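Local coordinates for protein dihydrophenazinedicarboxylate synthase (Burkholderia, PDB 4HMW) that uses FMN and molecular oxygen to catalyse several oxidations in the terminal steps of phenazine antibiotic biosynthesis, at residues V46-T58 against I63-D75. Sequence-based numbering, arbitrary orientation.
Sequences VREPKALALATAT and ISSRVIAFSSIDD. With FMN (flavin mononucleotide), chain D.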
loop_
_atom_site.group_PDB
_atom_site.type_symbol
_atom_site.label_atom_id
_atom_site.label_comp_id
_atom_site.label_asym_id
_atom_site.label_seq_id
_atom_site.Cartn_x
_atom_site.Cartn_y
_atom_site.Cartn_z
ATOM N N VAL B 46 0.891 16.470 7.570
ATOM C CA VAL B 46 0.404 15.314 6.842
ATOM C C VAL B 46 -0.673 14.564 7.636
ATOM O O VAL B 46 -0.496 14.266 8.823
ATOM C CB VAL B 46 1.569 14.347 6.519
ATOM C CG1 VAL B 46 1.025 13.009 5.975
ATOM C CG2 VAL B 46 2.553 14.995 5.528
ATOM N N ARG B 47 -1.795 14.259 6.989
ATOM C CA ARG B 47 -2.867 13.470 7.619
ATOM C C ARG B 47 -2.518 11.978 7.651
ATOM O O ARG B 47 -2.221 11.388 6.613
ATOM C CB ARG B 47 -4.188 13.654 6.866
ATOM C CG ARG B 47 -5.364 12.973 7.520
ATOM C CD ARG B 47 -6.661 13.352 6.862
ATOM N NE ARG B 47 -7.808 12.853 7.610
ATOM C CZ ARG B 47 -9.059 13.198 7.360
ATOM N NH1 ARG B 47 -9.309 14.050 6.379
ATOM N NH2 ARG B 47 -10.050 12.689 8.082
ATOM N N GLU B 48 -2.538 11.397 8.858
ATOM C CA GLU B 48 -2.254 9.964 9.088
ATOM C C GLU B 48 -0.972 9.520 8.378
ATOM O O GLU B 48 -1.002 8.639 7.488
ATOM C CB GLU B 48 -3.420 9.065 8.639
ATOM C CG GLU B 48 -4.652 9.163 9.556
ATOM C CD GLU B 48 -5.788 8.217 9.133
ATOM O OE1 GLU B 48 -5.526 7.047 8.733
ATOM O OE2 GLU B 48 -6.945 8.674 9.200
ATOM N N PRO B 49 0.162 10.115 8.772
ATOM C CA PRO B 49 1.418 9.765 8.107
ATOM C C PRO B 49 1.836 8.312 8.364
ATOM O O PRO B 49 2.575 7.760 7.561
ATOM C CB PRO B 49 2.431 10.757 8.712
ATOM C CG PRO B 49 1.858 11.177 10.018
ATOM C CD PRO B 49 0.349 11.147 9.820
ATOM N N LYS B 50 1.342 7.689 9.425
ATOM C CA LYS B 50 1.822 6.352 9.807
ATOM C C LYS B 50 0.987 5.227 9.221
ATOM O O LYS B 50 1.208 4.056 9.565
ATOM C CB LYS B 50 1.885 6.225 11.348
ATOM C CG LYS B 50 2.804 7.264 12.008
ATOM C CD LYS B 50 3.156 6.928 13.456
ATOM C CE LYS B 50 1.944 6.964 14.369
ATOM N NZ LYS B 50 2.113 6.092 15.563
ATOM N N ALA B 51 0.045 5.571 8.337
ATOM C CA ALA B 51 -0.786 4.555 7.672
ATOM C C ALA B 51 0.017 3.813 6.622
ATOM O O ALA B 51 0.239 4.298 5.499
ATOM C CB ALA B 51 -2.027 5.175 7.055
ATOM N N LEU B 52 0.456 2.623 6.980
ATOM C CA LEU B 52 1.359 1.848 6.174
ATOM C C LEU B 52 0.566 0.790 5.391
ATOM O O LEU B 52 -0.200 -0.002 5.979
ATOM C CB LEU B 52 2.336 1.150 7.142
ATOM C CG LEU B 52 3.480 0.311 6.549
ATOM C CD1 LEU B 52 4.534 1.222 5.968
ATOM C CD2 LEU B 52 4.085 -0.618 7.584
ATOM N N ALA B 53 0.716 0.776 4.074
ATOM C CA ALA B 53 0.123 -0.290 3.275
ATOM C C ALA B 53 1.024 -1.509 3.350
ATOM O O ALA B 53 2.088 -1.526 2.740
ATOM C CB ALA B 53 -0.037 0.171 1.849
ATOM N N LEU B 54 0.618 -2.492 4.170
ATOM C CA LEU B 54 1.428 -3.685 4.435
ATOM C C LEU B 54 1.025 -4.871 3.564
ATOM O O LEU B 54 -0.103 -5.351 3.662
ATOM C CB LEU B 54 1.308 -4.096 5.914
ATOM C CG LEU B 54 2.208 -5.265 6.338
ATOM C CD1 LEU B 54 3.649 -4.864 6.391
ATOM C CD2 LEU B 54 1.774 -5.777 7.672
ATOM N N ALA B 55 1.964 -5.352 2.761
ATOM C CA ALA B 55 1.756 -6.492 1.859
ATOM C C ALA B 55 2.501 -7.712 2.375
ATOM O O ALA B 55 3.648 -7.614 2.822
ATOM C CB ALA B 55 2.239 -6.138 0.477
ATOM N N THR B 56 1.811 -8.847 2.309
ATOM C CA THR B 56 2.326 -10.140 2.733
ATOM C C THR B 56 1.890 -11.147 1.637
ATOM O O THR B 56 1.065 -10.843 0.796
ATOM C CB THR B 56 1.758 -10.564 4.093
ATOM O OG1 THR B 56 0.335 -10.490 4.071
ATOM C CG2 THR B 56 2.305 -9.673 5.202
ATOM N N ALA B 57 2.455 -12.346 1.654
ATOM C CA ALA B 57 2.083 -13.362 0.681
ATOM C C ALA B 57 1.941 -14.742 1.283
ATOM O O ALA B 57 2.555 -15.087 2.305
ATOM C CB ALA B 57 3.040 -13.381 -0.471
ATOM N N THR B 58 1.088 -15.534 0.642
ATOM C CA THR B 58 0.887 -16.913 1.036
ATOM C C THR B 58 1.864 -17.800 0.270
ATOM O O THR B 58 2.641 -17.319 -0.576
ATOM C CB THR B 58 -0.581 -17.294 0.822
ATOM O OG1 THR B 58 -0.858 -18.529 1.498
ATOM C CG2 THR B 58 -0.885 -17.397 -0.620
ATOM N N ILE B 63 -0.468 -12.401 -3.158
ATOM C CA ILE B 63 -0.159 -11.294 -2.278
ATOM C C ILE B 63 -1.458 -10.681 -1.752
ATOM O O ILE B 63 -2.452 -10.625 -2.465
ATOM C CB ILE B 63 0.606 -10.214 -3.030
ATOM C CG1 ILE B 63 1.802 -10.805 -3.752
ATOM C CG2 ILE B 63 1.020 -9.086 -2.076
ATOM C CD1 ILE B 63 2.593 -9.793 -4.542
ATOM N N SER B 64 -1.444 -10.268 -0.487
ATOM C CA SER B 64 -2.546 -9.546 0.118
ATOM C C SER B 64 -1.995 -8.275 0.795
ATOM O O SER B 64 -0.805 -8.158 1.036
ATOM C CB SER B 64 -3.266 -10.426 1.138
ATOM O OG SER B 64 -2.403 -10.713 2.211
ATOM N N SER B 65 -2.867 -7.309 1.028
ATOM C CA SER B 65 -2.454 -6.035 1.590
ATOM C C SER B 65 -3.571 -5.419 2.428
ATOM O O SER B 65 -4.736 -5.722 2.250
ATOM C CB SER B 65 -1.943 -5.068 0.502
ATOM O OG SER B 65 -2.874 -4.870 -0.530
ATOM N N ARG B 66 -3.167 -4.581 3.368
ATOM C CA ARG B 66 -4.066 -3.853 4.243
ATOM C C ARG B 66 -3.296 -2.726 4.915
ATOM O O ARG B 66 -2.054 -2.748 5.004
ATOM C CB ARG B 66 -4.660 -4.778 5.318
ATOM C CG ARG B 66 -3.703 -5.161 6.454
ATOM C CD ARG B 66 -2.575 -6.024 6.004
ATOM N NE ARG B 66 -3.031 -7.322 5.571
ATOM C CZ ARG B 66 -2.311 -8.222 4.904
ATOM N NH1 ARG B 66 -1.099 -7.989 4.455
ATOM N NH2 ARG B 66 -2.833 -9.401 4.675
ATOM N N VAL B 67 -4.020 -1.738 5.395
ATOM C CA VAL B 67 -3.401 -0.677 6.138
ATOM C C VAL B 67 -3.158 -1.093 7.611
ATOM O O VAL B 67 -3.999 -1.729 8.250
ATOM C CB VAL B 67 -4.293 0.617 6.154
ATOM C CG1 VAL B 67 -3.696 1.681 7.105
ATOM C CG2 VAL B 67 -4.515 1.188 4.710
ATOM N N ILE B 68 -1.978 -0.757 8.086
ATOM C CA ILE B 68 -1.587 -0.872 9.481
ATOM C C ILE B 68 -1.061 0.486 9.925
ATOM O O ILE B 68 -0.273 1.090 9.202
ATOM C CB ILE B 68 -0.419 -1.867 9.602
ATOM C CG1 ILE B 68 -0.855 -3.232 9.112
ATOM C CG2 ILE B 68 0.053 -1.929 10.973
ATOM C CD1 ILE B 68 -1.875 -3.837 9.961
ATOM N N ALA B 69 -1.433 0.958 11.110
ATOM C CA ALA B 69 -0.784 2.149 11.645
ATOM C C ALA B 69 0.274 1.693 12.620
ATOM O O ALA B 69 -0.060 1.144 13.672
ATOM C CB ALA B 69 -1.792 3.072 12.338
ATOM N N PHE B 70 1.543 1.912 12.289
ATOM C CA PHE B 70 2.622 1.378 13.125
ATOM C C PHE B 70 2.718 2.105 14.453
ATOM O O PHE B 70 2.336 3.266 14.554
ATOM C CB PHE B 70 3.972 1.331 12.373
ATOM C CG PHE B 70 4.497 2.647 11.953
ATOM C CD1 PHE B 70 5.195 3.437 12.850
ATOM C CD2 PHE B 70 4.307 3.107 10.648
ATOM C CE1 PHE B 70 5.709 4.633 12.470
ATOM C CE2 PHE B 70 4.824 4.331 10.266
ATOM C CZ PHE B 70 5.515 5.092 11.189
ATOM N N SER B 71 3.168 1.394 15.484
ATOM C CA SER B 71 3.260 1.919 16.843
ATOM C C SER B 71 4.446 2.823 17.027
ATOM O O SER B 71 4.327 3.904 17.581
ATOM C CB SER B 71 3.440 0.759 17.841
ATOM O OG SER B 71 2.624 -0.338 17.503
ATOM N N SER B 72 5.601 2.362 16.566
ATOM C CA SER B 72 6.847 3.069 16.788
ATOM C C SER B 72 7.919 2.580 15.836
ATOM O O SER B 72 7.725 1.601 15.092
ATOM C CB SER B 72 7.348 2.894 18.229
ATOM O OG SER B 72 7.631 1.527 18.510
ATOM N N ILE B 73 9.068 3.262 15.880
ATOM C CA ILE B 73 10.220 2.881 15.085
ATOM C C ILE B 73 11.421 2.872 15.994
ATOM O O ILE B 73 11.709 3.861 16.680
ATOM C CB ILE B 73 10.452 3.881 13.968
ATOM C CG1 ILE B 73 9.242 3.871 13.033
ATOM C CG2 ILE B 73 11.666 3.523 13.142
ATOM C CD1 ILE B 73 9.339 4.843 11.934
ATOM N N ASP B 74 12.122 1.751 16.032
ATOM C CA ASP B 74 13.388 1.717 16.765
ATOM C C ASP B 74 14.532 1.579 15.768
ATOM O O ASP B 74 14.298 1.596 14.543
ATOM C CB ASP B 74 13.379 0.613 17.825
ATOM C CG ASP B 74 13.323 -0.797 17.240
ATOM O OD1 ASP B 74 13.674 -0.978 16.068
ATOM O OD2 ASP B 74 12.956 -1.745 17.996
ATOM N N ASP B 75 15.747 1.405 16.251
ATOM C CA ASP B 75 16.909 1.388 15.362
ATOM C C ASP B 75 16.969 0.210 14.407
ATOM O O ASP B 75 17.784 0.205 13.491
ATOM C CB ASP B 75 18.190 1.409 16.186
ATOM C CG ASP B 75 18.281 2.639 17.046
ATOM O OD1 ASP B 75 17.715 2.616 18.165
ATOM O OD2 ASP B 75 18.888 3.641 16.598
HETATM N N1 FMN D . -5.060 -3.866 11.913
HETATM C C2 FMN D . -4.155 -4.384 12.802
HETATM O O2 FMN D . -4.175 -5.605 13.030
HETATM N N3 FMN D . -3.246 -3.561 13.444
HETATM C C4 FMN D . -3.212 -2.210 13.194
HETATM O O4 FMN D . -2.369 -1.500 13.775
HETATM C C4A FMN D . -4.130 -1.670 12.293
HETATM N N5 FMN D . -4.134 -0.317 12.038
HETATM C C5A FMN D . -5.034 0.195 11.104
HETATM C C6 FMN D . -5.008 1.556 10.821
HETATM C C7 FMN D . -5.875 2.087 9.876
HETATM C C7M FMN D . -5.861 3.572 9.589
HETATM C C8 FMN D . -6.791 1.242 9.237
HETATM C C8M FMN D . -7.755 1.800 8.227
HETATM C C9 FMN D . -6.812 -0.128 9.524
HETATM C C9A FMN D . -5.932 -0.646 10.445
HETATM N N10 FMN D . -5.977 -2.014 10.752
HETATM C C10 FMN D . -5.053 -2.507 11.639
HETATM C "C1'" FMN D . -6.945 -2.951 10.082
HETATM C "C2'" FMN D . -6.328 -3.598 8.873
HETATM O "O2'" FMN D . -6.386 -2.700 7.774
HETATM C "C3'" FMN D . -7.018 -4.895 8.489
HETATM O "O3'" FMN D . -8.433 -4.755 8.425
HETATM C "C4'" FMN D . -6.630 -6.024 9.441
HETATM O "O4'" FMN D . -5.539 -5.907 10.322
HETATM C "C5'" FMN D . -7.017 -7.398 8.974
HETATM O "O5'" FMN D . -6.072 -7.657 7.959
HETATM P P FMN D . -5.876 -9.106 7.277
HETATM O O1P FMN D . -4.944 -9.821 8.204
HETATM O O2P FMN D . -7.256 -9.751 7.163
HETATM O O3P FMN D . -5.254 -8.803 5.919
HETATM O O HOH W 1 -0.071 4.414 15.325
#
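R66 reaches back across the strand pair to grip T56 and L54, and this buried end is the tightly bonded part of the contact. Its NH1 donates to T56 OG1 at 2.9 Å and to L54 O at the same 2.9 Å, the latter from 40° above the carbonyl plane. The backbone N of R66 comes to L54 O from the opposite face of that plane, so two donors hold one oxygen. Two successive bends, at chi2 and chi3, fold the side chain back and turn its other edge to the cofactor: NE and NH2 both bind FMN O3P, NE at 2.7 Å. NH2 also donates to S64 OG. E91 OE1 is hydrogen-bonded to both T56 OG1 and S64 OG, a second shell behind the phosphate-binding arginine.

Strands 51-57 and 63-69 form an antiparallel beta hairpin in the FMN-binding barrel of the pyridoxamine 5'-phosphate oxidase family; L52-I68, L54-R66 and T56-S64 are its hydrogen-bonded pairs. L54 CD2 meets I68 CG1 at 3.9 Å on the R66 side of the sheet, while I68 CD1 lies against the flavin. A51, A53, A55 and V67 point to the other face, where A53 and A55 pack on their counterparts in the second subunit. V67 O accepts from the ribityl O2' at 2.6 Å, and V67 CG1 touches the dimethylbenzene ring.

Past A69 lies the looser, solvent-facing end: regular strand bonds give way to a weak one, F70 N to K50 O at 3.5 Å, and to an exposed lysine and a water. In the conformer described, one of two modelled, K50 lays its aliphatic chain over one face of the buried F70 ring, a CH-pi contact with CB 21° off the ring normal. Bent at chi3 (-65°), this conformer brings NZ to F70 O, 3.0 Å away, and a water bridges the same two atoms.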